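Local coordinates for flagellar basal body protein (Helicobacter pylori, PDB 5NPY), which probably assembles in many copies into the flagellar hook, the flexible joint that passes motor rotation from the basal body to the filament, at residues 191-196 / 442-447; 449-454 / 468-473. All blocks are in the same frame, centred on the assembly; numbering follows the deposited sequence.

Interaction 1: 191-196 / 442-447; sequences TKVGIS and NKLTYS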
# COMPACT_ATOMS: atom_id res chain seq x y z
N THR A 191 2.66 -6.17 10.06
CA THR A 191 1.93 -7.41 9.87
C THR A 191 0.89 -7.35 8.77
O THR A 191 0.18 -8.33 8.55
CB THR A 191 1.24 -7.84 11.17
OG1 THR A 191 0.23 -6.88 11.50
CG2 THR A 191 2.27 -7.94 12.30
N LYS A 192 0.81 -6.23 8.04
CA LYS A 192 -0.30 -6.03 7.12
C LYS A 192 0.13 -5.01 6.08
O LYS A 192 0.36 -3.85 6.42
CB LYS A 192 -1.55 -5.57 7.88
CG LYS A 192 -2.83 -5.50 7.05
CD LYS A 192 -4.02 -5.04 7.89
CE LYS A 192 -4.11 -3.52 8.00
NZ LYS A 192 -5.20 -3.12 8.94
N VAL A 193 0.21 -5.41 4.82
CA VAL A 193 0.62 -4.51 3.74
C VAL A 193 -0.37 -4.62 2.59
O VAL A 193 -0.63 -5.72 2.08
CB VAL A 193 2.05 -4.83 3.26
CG1 VAL A 193 2.45 -3.93 2.09
CG2 VAL A 193 3.03 -4.73 4.44
N GLY A 194 -0.93 -3.48 2.19
CA GLY A 194 -1.80 -3.38 1.03
C GLY A 194 -1.31 -2.32 0.04
O GLY A 194 -1.20 -1.14 0.39
N ILE A 195 -0.98 -2.72 -1.18
CA ILE A 195 -0.46 -1.76 -2.15
C ILE A 195 -1.48 -1.54 -3.26
O ILE A 195 -2.26 -2.43 -3.62
CB ILE A 195 0.90 -2.18 -2.77
CG1 ILE A 195 0.76 -3.49 -3.55
CG2 ILE A 195 1.99 -2.22 -1.70
CD1 ILE A 195 1.98 -3.87 -4.38
N SER A 196 -1.51 -0.32 -3.76
CA SER A 196 -2.20 0.01 -4.99
C SER A 196 -1.13 0.26 -6.03
O SER A 196 -0.24 1.10 -5.83
CB SER A 196 -3.12 1.23 -4.82
OG SER A 196 -2.58 2.24 -3.97
N ASN A 442 7.39 -14.10 11.67
CA ASN A 442 6.09 -13.49 11.88
C ASN A 442 5.28 -13.56 10.59
O ASN A 442 5.83 -13.53 9.48
CB ASN A 442 6.22 -12.03 12.34
CG ASN A 442 7.01 -11.90 13.63
OD1 ASN A 442 8.20 -11.60 13.62
ND2 ASN A 442 6.35 -12.13 14.75
N LYS A 443 3.96 -13.68 10.74
CA LYS A 443 3.06 -13.72 9.60
C LYS A 443 2.71 -12.30 9.17
O LYS A 443 2.21 -11.50 9.98
CB LYS A 443 1.79 -14.51 9.93
CG LYS A 443 1.99 -16.03 10.08
CD LYS A 443 0.80 -16.65 10.79
CE LYS A 443 0.50 -15.91 12.11
NZ LYS A 443 -0.95 -15.92 12.49
N LEU A 444 2.96 -11.99 7.91
CA LEU A 444 2.55 -10.73 7.30
C LEU A 444 1.54 -11.01 6.19
O LEU A 444 1.87 -11.72 5.23
CB LEU A 444 3.76 -9.98 6.76
CG LEU A 444 3.60 -8.58 6.17
CD1 LEU A 444 4.97 -7.98 6.04
CD2 LEU A 444 2.92 -8.60 4.80
N THR A 445 0.34 -10.41 6.30
CA THR A 445 -0.70 -10.51 5.26
C THR A 445 -0.44 -9.46 4.18
O THR A 445 -0.47 -8.26 4.47
CB THR A 445 -2.10 -10.28 5.86
OG1 THR A 445 -2.29 -11.09 7.01
CG2 THR A 445 -3.22 -10.56 4.80
N TYR A 446 -0.20 -9.90 2.94
CA TYR A 446 0.16 -9.01 1.84
C TYR A 446 -0.95 -9.03 0.79
O TYR A 446 -1.32 -10.10 0.30
CB TYR A 446 1.48 -9.44 1.21
CG TYR A 446 2.08 -8.55 0.13
CD1 TYR A 446 2.94 -9.08 -0.81
CD2 TYR A 446 1.85 -7.18 0.09
CE1 TYR A 446 3.51 -8.30 -1.78
CE2 TYR A 446 2.44 -6.40 -0.89
CZ TYR A 446 3.26 -6.97 -1.82
OH TYR A 446 3.86 -6.23 -2.82
N SER A 447 -1.50 -7.85 0.46
CA SER A 447 -2.57 -7.71 -0.52
C SER A 447 -2.12 -6.81 -1.67
O SER A 447 -1.68 -5.67 -1.45
CB SER A 447 -3.86 -7.13 0.09
OG SER A 447 -4.39 -7.96 1.12
O HOH W 1 -1.97 -10.07 9.29

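Interaction 2: 449-454 / 468-473; sequences DKSENH and EASQDG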
# COMPACT_ATOMS: atom_id res chain seq x y z
N ASP A 449 -3.98 -5.61 -4.14
CA ASP A 449 -5.10 -5.18 -4.97
C ASP A 449 -5.66 -3.82 -4.60
O ASP A 449 -6.45 -3.29 -5.37
CB ASP A 449 -6.24 -6.22 -4.95
CG ASP A 449 -6.86 -6.39 -3.58
OD1 ASP A 449 -8.09 -6.59 -3.52
OD2 ASP A 449 -6.11 -6.31 -2.57
N LYS A 450 -5.29 -3.27 -3.45
CA LYS A 450 -5.67 -1.93 -3.05
C LYS A 450 -4.92 -1.59 -1.77
O LYS A 450 -4.46 -2.48 -1.04
CB LYS A 450 -7.17 -1.78 -2.81
CG LYS A 450 -7.66 -2.49 -1.52
CD LYS A 450 -9.20 -2.39 -1.39
CE LYS A 450 -9.72 -3.05 -0.12
NZ LYS A 450 -9.61 -4.54 -0.19
N SER A 451 -4.83 -0.28 -1.50
CA SER A 451 -4.35 0.32 -0.28
C SER A 451 -5.50 1.10 0.35
O SER A 451 -6.66 0.97 -0.07
CB SER A 451 -3.16 1.25 -0.57
OG SER A 451 -3.57 2.31 -1.43
N GLU A 452 -5.18 1.94 1.34
CA GLU A 452 -6.21 2.75 2.00
C GLU A 452 -6.97 3.64 1.02
O GLU A 452 -8.20 3.76 1.10
CB GLU A 452 -5.58 3.61 3.10
CG GLU A 452 -6.60 4.32 3.99
CD GLU A 452 -5.94 5.15 5.06
OE1 GLU A 452 -6.45 6.26 5.36
OE2 GLU A 452 -4.90 4.71 5.60
N ASN A 453 -6.27 4.29 0.09
CA ASN A 453 -6.93 5.33 -0.70
C ASN A 453 -6.97 5.07 -2.20
O ASN A 453 -7.60 5.85 -2.91
CB ASN A 453 -6.26 6.68 -0.42
CG ASN A 453 -6.16 6.98 1.06
OD1 ASN A 453 -7.17 7.14 1.73
ND2 ASN A 453 -4.94 7.05 1.57
N HIS A 454 -6.32 4.02 -2.70
CA HIS A 454 -6.34 3.71 -4.13
C HIS A 454 -6.47 2.21 -4.32
O HIS A 454 -6.11 1.42 -3.44
CB HIS A 454 -5.05 4.22 -4.85
CG HIS A 454 -4.74 5.65 -4.57
ND1 HIS A 454 -5.13 6.67 -5.41
CD2 HIS A 454 -4.12 6.24 -3.52
CE1 HIS A 454 -4.74 7.83 -4.90
NE2 HIS A 454 -4.13 7.60 -3.76
N GLU A 468 0.17 3.66 -3.91
CA GLU A 468 0.18 3.85 -2.47
C GLU A 468 0.52 2.52 -1.80
O GLU A 468 0.13 1.47 -2.28
CB GLU A 468 -1.18 4.34 -1.97
CG GLU A 468 -1.25 4.69 -0.49
CD GLU A 468 -2.65 5.08 -0.07
OE1 GLU A 468 -3.60 4.40 -0.50
OE2 GLU A 468 -2.81 6.08 0.67
N ALA A 469 1.28 2.60 -0.70
CA ALA A 469 1.55 1.45 0.17
C ALA A 469 1.03 1.76 1.57
O ALA A 469 1.50 2.69 2.22
CB ALA A 469 3.04 1.10 0.22
N SER A 470 0.04 0.99 2.00
CA SER A 470 -0.57 1.10 3.32
C SER A 470 -0.09 -0.08 4.17
O SER A 470 0.05 -1.21 3.68
CB SER A 470 -2.10 1.10 3.22
OG SER A 470 -2.58 2.19 2.43
N GLN A 471 0.16 0.18 5.44
CA GLN A 471 0.91 -0.77 6.23
C GLN A 471 0.96 -0.30 7.68
O GLN A 471 1.06 0.90 7.94
CB GLN A 471 2.33 -0.92 5.69
CG GLN A 471 3.19 -1.73 6.53
CD GLN A 471 4.60 -1.35 6.41
OE1 GLN A 471 5.43 -1.87 7.02
NE2 GLN A 471 4.90 -0.42 5.64
N ASP A 472 0.91 -1.25 8.60
CA ASP A 472 0.81 -0.88 10.00
C ASP A 472 2.16 -0.75 10.67
O ASP A 472 2.22 -0.29 11.82
CB ASP A 472 -0.08 -1.90 10.75
CG ASP A 472 0.45 -3.33 10.65
OD1 ASP A 472 0.05 -4.17 11.49
OD2 ASP A 472 1.26 -3.63 9.74
N GLY A 473 3.26 -1.12 10.01
CA GLY A 473 4.56 -1.07 10.66
C GLY A 473 5.12 0.34 10.69
O GLY A 473 4.83 1.16 9.83
O HOH W 2 -2.02 4.34 3.94

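Interaction 1: 191-196 / 442-447
V193 is held between L444 and Y446 where strands 192-196 and 442-447 run side by side in parallel, 11° between their directions. Its CB lies 4.0 Å from Y446 CD2, with L444 CD2 next. Beyond it, CG1 lies anti to the backbone N (chi1 177°) and meets the Y446 ring, 3.9 Å from CD2. CG2, anti instead to the carbonyl carbon, turns toward L444 and comes 3.9 Å from its CD2. A beta-branched residue suits this place, since its two methyl groups can serve two neighbours at once. Farther along, I195 CD1 touches Y446 OH at 3.4 Å, so the tyrosine, ring and hydroxyl together, spans two residues of the other strand.

The backbones pair in the alternating manner of parallel strands. V193 uses both of its polar atoms: its N donates to T445 O at 3.0 Å, and its O accepts from S447 N at 2.8 Å. T445 N donates to T191 O at 3.1 Å, and a water bridges that O to T445 OG1, as befits an exposed threonine.

V193, L444 and Y446 point to the apolar face, which packs on I363 of strand 346-364 and L373 of strand 370-381, while Y446 OH bonds S375. Strand 435-439 flanks 442-447, and strand 465-471 flanks 192-198, completing a four-stranded mixed sheet.

Interaction 2: 449-454 / 468-473
S451 rests its CB on the hydroxyl of S470, 3.2 Å from OG, in the loop 449-454. The small side chain suits a place where the loop lies close against the strand, and its OG, whose modelled place is less sure, has S196 OG as a partner beyond this contact. S451 N donates to H454 O, tying the loop together at 451 and 454.

At E452 the backbone does the binding. Its N-H points almost straight at S470 OG, 2.8 Å away at 171°. That oxygen sits anti to the carbonyl carbon of S470 (chi1 -59°), where it can accept the loop's N-H and also meet a water, which makes a weak bond to E452 OE2.

N453 grips E468 through its side chain: ND2 donates to the syn lone pair of E468 OE2, a short 2.5 Å away. The bond is bent, with the acceptor 17° out of the amide plane and the amide and carboxylate planes oblique to each other. The backbone N of N453 bonds E468 OE1, whose modelled position is less sure. A glutamate suits this site because its extended chain carries two acceptor oxygens out from the strand to the loop.

The H454 ring presents its edge to the E468 carboxylate, CD lying in the ring plane and the two planes steeply inclined; CD2 also comes 3.8 Å from E468 CB.

E468 and S470 bear this loop on one face of strand 465-471, while A469 and Q471 point to the other and pack on strand 346-364. Strand 192-198 runs alongside, antiparallel to 465-471.

Overall arrangement
Both interactions belong to the four-stranded sheet and meet at strand 192-198, which pairs with 442-447 in interaction 1 and with 465-471, the strand of interaction 2, along its other edge. Interaction 1 is partly buried: backbone ladder bonds and apolar side chains join segments far apart in sequence. Interaction 2 is a surface contact, local in the chain, where a loop is tied to a strand by serine, asparagine and glutamate groups. The two touch directly, through probable hydrogen bonds between T191 and D472 and between S196 and S451. One sheet thus carries apolar chemistry inward and polar chemistry beneath its outer loop.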